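Local coordinates for glutamate--tRNA ligase (Elizabethkingia anophelis, PDB 6B1Z), which probably attaches glutamate to the 3' end of its cognate tRNA at the expense of ATP, as a class I aminoacyl-tRNA synthetase, at residues V470-L478 against V487-G495. Sequence-based numbering, arbitrary orientation.
Sequences VMMPLRLSL and VPDLMEMIG
Val487, in the first turn of helix 487-507, pushes its two methyls as a knob into a hole formed by Met471, Leu474, Arg475 and Leu478 of helix 467-479. CG1, anti to the backbone N (chi1 166°), lies 3.5 Å from Leu474 CD2, while CG2 turns the other way and sits 3.7 Å from Arg475 CB. Leu478 returns the interlock among Val487, Leu490, Met491 and Ile494. Its side chain crosses that of Met491 at roughly a right angle, CD1 3.6 Å from Met491 CG, and runs past Leu490 in the opposite direction, CB 3.7 Å from Leu490 CD2. The Met491 and Leu474 side chains reach toward each other, SD to CD2 at 3.7 Å.

This buried centre gives way to partly exposed residues. Met471 CE packs 3.8 Å from Pro488 CG, where helix 449-462 adds cover, and Ile494 CD1 approaches Leu478 CD2 at 4.0 Å. Arg475 lays one guanidinium face over Val487 CG2, off-centre, while its NH1 bonds to the carbonyl oxygens of Lys483 and Pro485 in the linker. The short segments cross at 38°. Within the anticodon-binding domain, no hydrogen bond passes between residues 470-478 and 487-495, though farther along Arg502 NH1 of the second helix bonds to Leu478 O: the fit here rests on the shapes of aliphatic and thioether side chains, and the arginine's polar bonds go to the connecting backbone.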
loop_
_atom_site.group_PDB
_atom_site.type_symbol
_atom_site.label_atom_id
_atom_site.label_comp_id
_atom_site.label_asym_id
_atom_site.label_seq_id
_atom_site.Cartn_x
_atom_site.Cartn_y
_atom_site.Cartn_z
ATOM N N VAL A 470 24.208 36.093 24.370
ATOM C CA VAL A 470 23.066 35.879 25.254
ATOM C C VAL A 470 22.228 34.693 24.792
ATOM O O VAL A 470 21.803 33.869 25.607
ATOM C CB VAL A 470 22.217 37.161 25.340
ATOM N N MET A 471 21.998 34.585 23.481
ATOM C CA MET A 471 21.060 33.594 22.960
ATOM C C MET A 471 21.562 32.167 23.150
ATOM O O MET A 471 20.765 31.257 23.411
ATOM C CB MET A 471 20.787 33.854 21.478
ATOM C CG MET A 471 19.891 35.040 21.201
ATOM S SD MET A 471 18.280 34.867 21.987
ATOM C CE MET A 471 17.363 36.139 21.118
ATOM N N MET A 472 22.871 31.940 23.000
ATOM C CA MET A 472 23.352 30.562 22.976
ATOM C C MET A 472 23.354 29.924 24.366
ATOM O O MET A 472 22.837 28.810 24.516
ATOM C CB MET A 472 24.741 30.474 22.338
ATOM C CG MET A 472 25.183 29.042 22.061
ATOM S SD MET A 472 26.648 28.906 21.018
ATOM C CE MET A 472 26.042 29.581 19.474
ATOM N N PRO A 473 23.910 30.562 25.402
ATOM C CA PRO A 473 23.776 29.964 26.742
ATOM C C PRO A 473 22.334 29.896 27.208
ATOM O O PRO A 473 21.974 28.985 27.965
ATOM C CB PRO A 473 24.627 30.886 27.629
ATOM C CG PRO A 473 24.656 32.177 26.912
ATOM C CD PRO A 473 24.670 31.826 25.452
ATOM N N LEU A 474 21.497 30.835 26.762
ATOM C CA LEU A 474 20.071 30.786 27.069
ATOM C C LEU A 474 19.416 29.555 26.448
ATOM O O LEU A 474 18.634 28.855 27.104
ATOM C CB LEU A 474 19.405 32.073 26.578
ATOM C CG LEU A 474 17.940 32.348 26.897
ATOM C CD1 LEU A 474 17.682 32.210 28.390
ATOM C CD2 LEU A 474 17.596 33.751 26.425
ATOM N N ARG A 475 19.721 29.275 25.175
ATOM C CA ARG A 475 19.211 28.061 24.543
ATOM C C ARG A 475 19.646 26.819 25.310
ATOM O O ARG A 475 18.841 25.914 25.550
ATOM C CB ARG A 475 19.679 27.983 23.088
ATOM C CG ARG A 475 19.169 26.737 22.337
ATOM C CD ARG A 475 19.693 26.649 20.899
ATOM N NE ARG A 475 19.357 27.828 20.107
ATOM C CZ ARG A 475 18.204 27.997 19.466
ATOM N NH1 ARG A 475 17.261 27.065 19.527
ATOM N NH2 ARG A 475 17.991 29.108 18.771
ATOM N N LEU A 476 20.920 26.761 25.710
ATOM C CA LEU A 476 21.405 25.605 26.456
ATOM C C LEU A 476 20.631 25.427 27.758
ATOM O O LEU A 476 20.263 24.303 28.122
ATOM C CB LEU A 476 22.900 25.753 26.736
ATOM C CG LEU A 476 23.544 24.630 27.550
ATOM C CD1 LEU A 476 23.618 23.359 26.730
ATOM C CD2 LEU A 476 24.922 25.049 28.017
ATOM N N SER A 477 20.346 26.533 28.449
ATOM C CA SER A 477 19.617 26.469 29.714
ATOM C C SER A 477 18.222 25.886 29.528
ATOM O O SER A 477 17.739 25.119 30.373
ATOM C CB SER A 477 19.510 27.866 30.319
ATOM O OG SER A 477 20.789 28.442 30.498
ATOM N N LEU A 478 17.549 26.266 28.446
ATOM C CA LEU A 478 16.150 25.896 28.270
ATOM C C LEU A 478 15.991 24.506 27.675
ATOM O O LEU A 478 14.981 23.843 27.930
ATOM C CB LEU A 478 15.449 26.925 27.380
ATOM C CG LEU A 478 15.507 28.380 27.849
ATOM C CD1 LEU A 478 14.896 29.301 26.815
ATOM C CD2 LEU A 478 14.830 28.568 29.214
ATOM N N VAL A 487 14.743 31.090 20.376
ATOM C CA VAL A 487 14.707 31.134 21.840
ATOM C C VAL A 487 13.560 31.980 22.380
ATOM O O VAL A 487 12.889 31.539 23.329
ATOM C CB VAL A 487 16.078 31.583 22.382
ATOM C CG1 VAL A 487 15.967 31.960 23.843
ATOM C CG2 VAL A 487 17.108 30.479 22.200
ATOM N N PRO A 488 13.282 33.186 21.861
ATOM C CA PRO A 488 12.155 33.951 22.423
ATOM C C PRO A 488 10.816 33.255 22.244
ATOM O O PRO A 488 9.917 33.438 23.076
ATOM C CB PRO A 488 12.217 35.283 21.661
ATOM C CG PRO A 488 13.635 35.395 21.211
ATOM C CD PRO A 488 14.014 33.979 20.854
ATOM N N ASP A 489 10.661 32.459 21.185
ATOM C CA ASP A 489 9.445 31.671 21.019
ATOM C C ASP A 489 9.355 30.576 22.074
ATOM O O ASP A 489 8.284 30.344 22.645
ATOM C CB ASP A 489 9.400 31.072 19.613
ATOM C CG ASP A 489 9.249 32.127 18.532
ATOM O OD1 ASP A 489 8.315 32.946 18.633
ATOM O OD2 ASP A 489 10.064 32.134 17.583
ATOM N N LEU A 490 10.470 29.889 22.345
ATOM C CA LEU A 490 10.464 28.868 23.390
ATOM C C LEU A 490 10.145 29.467 24.755
ATOM O O LEU A 490 9.364 28.892 25.526
ATOM C CB LEU A 490 11.811 28.143 23.421
ATOM C CG LEU A 490 11.982 27.121 24.552
ATOM C CD1 LEU A 490 10.840 26.117 24.543
ATOM C CD2 LEU A 490 13.318 26.409 24.416
ATOM N N MET A 491 10.737 30.621 25.075
ATOM C CA MET A 491 10.472 31.250 26.365
ATOM C C MET A 491 8.995 31.590 26.521
ATOM O O MET A 491 8.407 31.351 27.581
ATOM C CB MET A 491 11.335 32.501 26.531
ATOM C CG MET A 491 12.816 32.195 26.650
ATOM S SD MET A 491 13.876 33.597 26.249
ATOM C CE MET A 491 13.714 34.565 27.748
ATOM N N GLU A 492 8.374 32.125 25.465
ATOM C CA GLU A 492 6.946 32.430 25.525
ATOM C C GLU A 492 6.121 31.175 25.787
ATOM O O GLU A 492 5.132 31.221 26.529
ATOM C CB GLU A 492 6.491 33.100 24.227
ATOM C CG GLU A 492 4.999 33.421 24.197
ATOM C CD GLU A 492 4.515 33.875 22.832
ATOM O OE1 GLU A 492 5.277 34.564 22.125
ATOM O OE2 GLU A 492 3.369 33.537 22.464
ATOM N N MET A 493 6.518 30.045 25.196
ATOM C CA MET A 493 5.730 28.821 25.320
ATOM C C MET A 493 5.788 28.265 26.739
ATOM O O MET A 493 4.757 27.883 27.304
ATOM C CB MET A 493 6.206 27.779 24.307
ATOM C CG MET A 493 5.878 28.090 22.842
ATOM S SD MET A 493 4.111 28.306 22.506
ATOM C CE MET A 493 3.986 30.094 22.552
ATOM N N ILE A 494 6.982 28.213 27.335
ATOM C CA ILE A 494 7.094 27.637 28.672
ATOM C C ILE A 494 6.772 28.647 29.768
ATOM O O ILE A 494 6.530 28.248 30.915
ATOM C CB ILE A 494 8.489 27.031 28.912
ATOM C CG1 ILE A 494 9.566 28.119 28.907
ATOM C CG2 ILE A 494 8.786 25.952 27.880
ATOM C CD1 ILE A 494 10.958 27.607 29.223
ATOM N N GLY A 495 6.760 29.943 29.455
ATOM C CA GLY A 495 6.338 30.957 30.398
ATOM C C GLY A 495 7.477 31.515 31.239
ATOM O O GLY A 495 8.574 30.957 31.321
#